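Local coordinates for protein IroE-like serine hydrolase (Shewanella oneidensis, PDB 3GFF) that probably hydrolyses ester bonds, as a serine hydrolase of the esterase D family with an alpha/beta-hydrolase fold, at residues 169-183 with 213-225. Sequence-based numbering, arbitrary orientation.
Sequences DTSLWFDSPHYLTLL and SSYHKDLNLAFAD. With IMD (imidazole), chain D.
His216 reaches from helix 215-225 into the loop that opens with Asp169 and ends on that carboxylate. Its CB lies 3.9 Å from Trp173 CD1, with CG beside the same atom, and a chi1 of 156° swings the ring away from the backbone N toward the loop. ND1 lies 2.7 Å from the oxygen of water 1, a hydrogen bond; this water also accepts from Trp173 N. CE1 comes within 3.3 Å of Thr170 O at the ring edge, CD2 within 3.8 Å of Asp169 OD2, and C2 of a bound imidazole sits over the centre of one ring face. NE2 donates to Asp169 OD2 (2.8 Å, N-H...O angle 171°). OD2 lies close to the ring plane of His216, while NE2 stands 65° out of the carboxylate plane. OD2 is also bonded to His247 ND1, consistent with a Ser145-His247-Asp169 triad that has His216 in its second shell. With an alanine here, Asp169 OD2 is likely to lose this donor, and water 1 the anchor at ND1.

One turn on, Asn220 ND2 bonds Thr170 O straight and in the carbonyl plane (2.9 Å). One residue before His216, Tyr215 OH donates to Ser176 OG (2.7 Å). Further along the helix, Phe223 CZ meets Leu183 CD1 (3.8 Å). The contact thus joins the loop after strand 164-168, and the start of helix 178-189, to helix 215-230, whose Asn220, Leu221 and Ala224 rest on strand 195-201, with Leu221 and Ala224 also touching strand 235-241.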
# COMPACT_ATOMS: atom_id res chain seq x y z
N ASP A 169 -7.96 10.69 8.26
CA ASP A 169 -7.46 11.99 8.68
C ASP A 169 -8.46 13.07 8.37
O ASP A 169 -8.16 14.05 7.72
CB ASP A 169 -6.11 12.29 8.08
CG ASP A 169 -5.21 13.02 9.05
OD1 ASP A 169 -5.29 12.71 10.26
OD2 ASP A 169 -4.43 13.88 8.60
N THR A 170 -9.66 12.86 8.88
CA THR A 170 -10.80 13.77 8.65
C THR A 170 -10.46 15.23 8.99
O THR A 170 -9.86 15.49 10.04
CB THR A 170 -11.97 13.34 9.53
OG1 THR A 170 -12.25 11.96 9.26
CG2 THR A 170 -13.25 14.21 9.29
N SER A 171 -10.85 16.14 8.10
CA SER A 171 -10.63 17.58 8.29
C SER A 171 -11.71 18.16 9.27
O SER A 171 -12.51 19.02 8.88
CB SER A 171 -10.71 18.28 6.93
OG SER A 171 -9.78 17.73 5.99
N LEU A 172 -11.70 17.69 10.52
CA LEU A 172 -12.63 18.12 11.55
C LEU A 172 -12.45 19.60 11.91
O LEU A 172 -13.33 20.21 12.52
CB LEU A 172 -12.50 17.26 12.84
CG LEU A 172 -12.90 15.77 12.74
CD1 LEU A 172 -12.65 14.99 14.10
CD2 LEU A 172 -14.36 15.66 12.39
N TRP A 173 -11.29 20.17 11.58
CA TRP A 173 -11.06 21.59 11.78
C TRP A 173 -12.05 22.46 10.97
O TRP A 173 -12.34 23.63 11.33
CB TRP A 173 -9.62 21.96 11.44
CG TRP A 173 -9.26 21.69 10.02
CD1 TRP A 173 -8.64 20.59 9.55
CD2 TRP A 173 -9.55 22.52 8.88
NE1 TRP A 173 -8.49 20.68 8.18
CE2 TRP A 173 -9.05 21.85 7.75
CE3 TRP A 173 -10.18 23.76 8.71
CZ2 TRP A 173 -9.16 22.37 6.46
CZ3 TRP A 173 -10.30 24.28 7.44
CH2 TRP A 173 -9.78 23.58 6.33
N PHE A 174 -12.63 21.89 9.91
CA PHE A 174 -13.50 22.68 9.08
C PHE A 174 -14.71 23.15 9.89
O PHE A 174 -15.40 22.35 10.53
CB PHE A 174 -13.93 21.97 7.81
CG PHE A 174 -14.84 22.80 6.97
CD1 PHE A 174 -14.33 23.78 6.16
CD2 PHE A 174 -16.20 22.67 7.08
CE1 PHE A 174 -15.17 24.59 5.43
CE2 PHE A 174 -17.04 23.47 6.34
CZ PHE A 174 -16.53 24.41 5.50
N ASP A 175 -14.93 24.47 9.87
CA ASP A 175 -16.04 25.11 10.57
C ASP A 175 -16.11 24.66 12.02
O ASP A 175 -17.20 24.45 12.55
CB ASP A 175 -17.36 24.87 9.82
CG ASP A 175 -18.53 25.66 10.41
OD1 ASP A 175 -18.29 26.67 11.10
OD2 ASP A 175 -19.70 25.30 10.19
N SER A 176 -14.94 24.50 12.64
CA SER A 176 -14.80 24.21 14.07
C SER A 176 -14.85 25.51 14.88
O SER A 176 -14.26 26.53 14.46
CB SER A 176 -13.50 23.48 14.40
OG SER A 176 -12.37 24.19 13.91
N PRO A 177 -15.47 25.46 16.08
CA PRO A 177 -16.03 24.27 16.76
C PRO A 177 -17.44 23.81 16.37
O PRO A 177 -17.88 22.76 16.81
CB PRO A 177 -16.04 24.72 18.24
CG PRO A 177 -16.30 26.17 18.17
CD PRO A 177 -15.64 26.67 16.90
N HIS A 178 -18.15 24.62 15.58
CA HIS A 178 -19.52 24.37 15.19
C HIS A 178 -19.83 22.99 14.62
O HIS A 178 -20.73 22.32 15.14
CB HIS A 178 -20.00 25.45 14.21
CG HIS A 178 -21.41 25.25 13.73
ND1 HIS A 178 -22.52 25.61 14.48
CD2 HIS A 178 -21.89 24.78 12.56
CE1 HIS A 178 -23.62 25.33 13.80
NE2 HIS A 178 -23.26 24.82 12.63
N TYR A 179 -19.16 22.58 13.54
CA TYR A 179 -19.52 21.28 12.97
C TYR A 179 -19.20 20.14 13.94
O TYR A 179 -20.00 19.24 14.15
CB TYR A 179 -18.93 21.02 11.56
CG TYR A 179 -19.33 19.65 11.06
CD1 TYR A 179 -20.67 19.34 10.85
CD2 TYR A 179 -18.37 18.64 10.88
CE1 TYR A 179 -21.05 18.11 10.48
CE2 TYR A 179 -18.76 17.38 10.46
CZ TYR A 179 -20.10 17.13 10.27
OH TYR A 179 -20.52 15.89 9.88
N LEU A 180 -18.03 20.20 14.53
CA LEU A 180 -17.58 19.18 15.45
C LEU A 180 -18.59 18.98 16.59
O LEU A 180 -18.80 17.86 17.00
CB LEU A 180 -16.20 19.57 15.98
CG LEU A 180 -15.54 18.66 17.01
CD1 LEU A 180 -15.34 17.24 16.43
CD2 LEU A 180 -14.22 19.28 17.45
N THR A 181 -19.19 20.06 17.11
CA THR A 181 -20.19 19.97 18.17
C THR A 181 -21.39 19.20 17.68
O THR A 181 -21.95 18.41 18.43
CB THR A 181 -20.67 21.37 18.65
OG1 THR A 181 -19.57 22.08 19.23
CG2 THR A 181 -21.75 21.25 19.68
N LEU A 182 -21.81 19.45 16.43
CA LEU A 182 -22.94 18.70 15.84
C LEU A 182 -22.64 17.21 15.81
O LEU A 182 -23.53 16.40 16.08
CB LEU A 182 -23.24 19.18 14.42
CG LEU A 182 -24.14 20.40 14.30
CD1 LEU A 182 -23.94 21.39 15.43
CD2 LEU A 182 -23.96 21.02 12.92
N LEU A 183 -21.40 16.86 15.49
CA LEU A 183 -20.98 15.45 15.49
C LEU A 183 -21.01 14.82 16.87
O LEU A 183 -21.50 13.70 17.05
CB LEU A 183 -19.57 15.26 14.93
CG LEU A 183 -19.34 14.95 13.48
CD1 LEU A 183 -17.85 14.61 13.36
CD2 LEU A 183 -20.18 13.77 13.04
N SER A 213 1.24 23.71 13.47
CA SER A 213 0.25 23.55 14.50
C SER A 213 -0.36 22.15 14.43
O SER A 213 -0.67 21.66 13.35
CB SER A 213 -0.80 24.64 14.26
OG SER A 213 -2.07 24.31 14.74
N SER A 214 -0.59 21.54 15.59
CA SER A 214 -1.20 20.22 15.66
C SER A 214 -2.72 20.28 15.88
O SER A 214 -3.32 19.28 16.22
CB SER A 214 -0.52 19.38 16.76
OG SER A 214 -0.60 20.03 18.00
N TYR A 215 -3.33 21.44 15.64
CA TYR A 215 -4.76 21.65 15.85
C TYR A 215 -5.64 20.61 15.14
O TYR A 215 -6.60 20.12 15.72
CB TYR A 215 -5.13 23.06 15.38
CG TYR A 215 -6.60 23.42 15.50
CD1 TYR A 215 -7.09 23.96 16.67
CD2 TYR A 215 -7.47 23.27 14.43
CE1 TYR A 215 -8.42 24.31 16.79
CE2 TYR A 215 -8.81 23.63 14.55
CZ TYR A 215 -9.27 24.15 15.74
OH TYR A 215 -10.58 24.55 15.90
N HIS A 216 -5.33 20.31 13.88
CA HIS A 216 -6.05 19.31 13.10
C HIS A 216 -5.91 17.90 13.74
O HIS A 216 -6.89 17.16 13.87
CB HIS A 216 -5.53 19.36 11.64
CG HIS A 216 -5.70 18.10 10.85
ND1 HIS A 216 -6.94 17.60 10.47
CD2 HIS A 216 -4.78 17.27 10.31
CE1 HIS A 216 -6.76 16.51 9.75
NE2 HIS A 216 -5.46 16.26 9.67
N LYS A 217 -4.68 17.53 14.10
CA LYS A 217 -4.43 16.24 14.75
C LYS A 217 -5.16 16.14 16.09
O LYS A 217 -5.80 15.12 16.38
CB LYS A 217 -2.95 16.01 14.96
CG LYS A 217 -2.63 14.77 15.79
CD LYS A 217 -1.18 14.50 15.96
CE LYS A 217 -0.54 15.38 16.95
NZ LYS A 217 0.66 14.64 17.46
N ASP A 218 -5.08 17.19 16.89
CA ASP A 218 -5.71 17.19 18.22
C ASP A 218 -7.23 17.02 18.15
O ASP A 218 -7.79 16.28 18.95
CB ASP A 218 -5.29 18.42 19.04
CG ASP A 218 -3.80 18.51 19.21
OD1 ASP A 218 -3.16 17.45 19.13
OD2 ASP A 218 -3.26 19.62 19.40
N LEU A 219 -7.87 17.68 17.19
CA LEU A 219 -9.32 17.51 16.94
C LEU A 219 -9.66 16.06 16.69
O LEU A 219 -10.67 15.58 17.20
CB LEU A 219 -9.82 18.38 15.76
CG LEU A 219 -10.47 19.74 16.12
CD1 LEU A 219 -9.90 20.37 17.35
CD2 LEU A 219 -10.43 20.68 14.98
N ASN A 220 -8.83 15.39 15.89
CA ASN A 220 -9.03 13.96 15.60
C ASN A 220 -8.86 13.03 16.81
O ASN A 220 -9.69 12.15 17.02
CB ASN A 220 -8.13 13.47 14.45
CG ASN A 220 -8.74 13.72 13.08
OD1 ASN A 220 -9.44 12.85 12.56
ND2 ASN A 220 -8.53 14.89 12.51
N LEU A 221 -7.76 13.21 17.54
CA LEU A 221 -7.44 12.38 18.70
C LEU A 221 -8.47 12.49 19.84
O LEU A 221 -8.75 11.50 20.52
CB LEU A 221 -6.06 12.76 19.25
CG LEU A 221 -4.81 12.44 18.44
CD1 LEU A 221 -3.59 13.16 19.08
CD2 LEU A 221 -4.57 10.94 18.35
N ALA A 222 -8.97 13.70 20.06
CA ALA A 222 -9.95 13.97 21.08
C ALA A 222 -11.32 13.41 20.73
O ALA A 222 -12.08 13.00 21.64
CB ALA A 222 -10.05 15.51 21.36
N PHE A 223 -11.65 13.40 19.44
CA PHE A 223 -12.96 12.89 19.00
C PHE A 223 -12.98 11.36 19.10
O PHE A 223 -13.99 10.78 19.53
CB PHE A 223 -13.32 13.42 17.60
CG PHE A 223 -14.68 13.02 17.12
CD1 PHE A 223 -15.82 13.53 17.73
CD2 PHE A 223 -14.82 12.16 16.05
CE1 PHE A 223 -17.08 13.14 17.31
CE2 PHE A 223 -16.09 11.78 15.63
CZ PHE A 223 -17.21 12.29 16.25
N ALA A 224 -11.86 10.74 18.73
CA ALA A 224 -11.65 9.29 18.84
C ALA A 224 -11.73 8.87 20.32
O ALA A 224 -12.43 7.90 20.65
CB ALA A 224 -10.24 8.87 18.25
N ASP A 225 -11.02 9.61 21.19
CA ASP A 225 -11.07 9.39 22.64
C ASP A 225 -12.50 9.51 23.13
O ASP A 225 -12.93 8.71 23.95
CB ASP A 225 -10.16 10.35 23.42
CG ASP A 225 -8.68 9.96 23.38
OD1 ASP A 225 -8.35 8.91 22.77
OD2 ASP A 225 -7.83 10.71 23.96
N1 IMD D . -7.10 19.46 5.52
C2 IMD D . -6.14 19.22 6.45
N3 IMD D . -4.93 19.64 5.96
C4 IMD D . -5.14 20.13 4.71
C5 IMD D . -6.51 20.03 4.44
O HOH W 1 -9.16 18.09 11.95
O HOH W 2 -10.32 10.85 10.97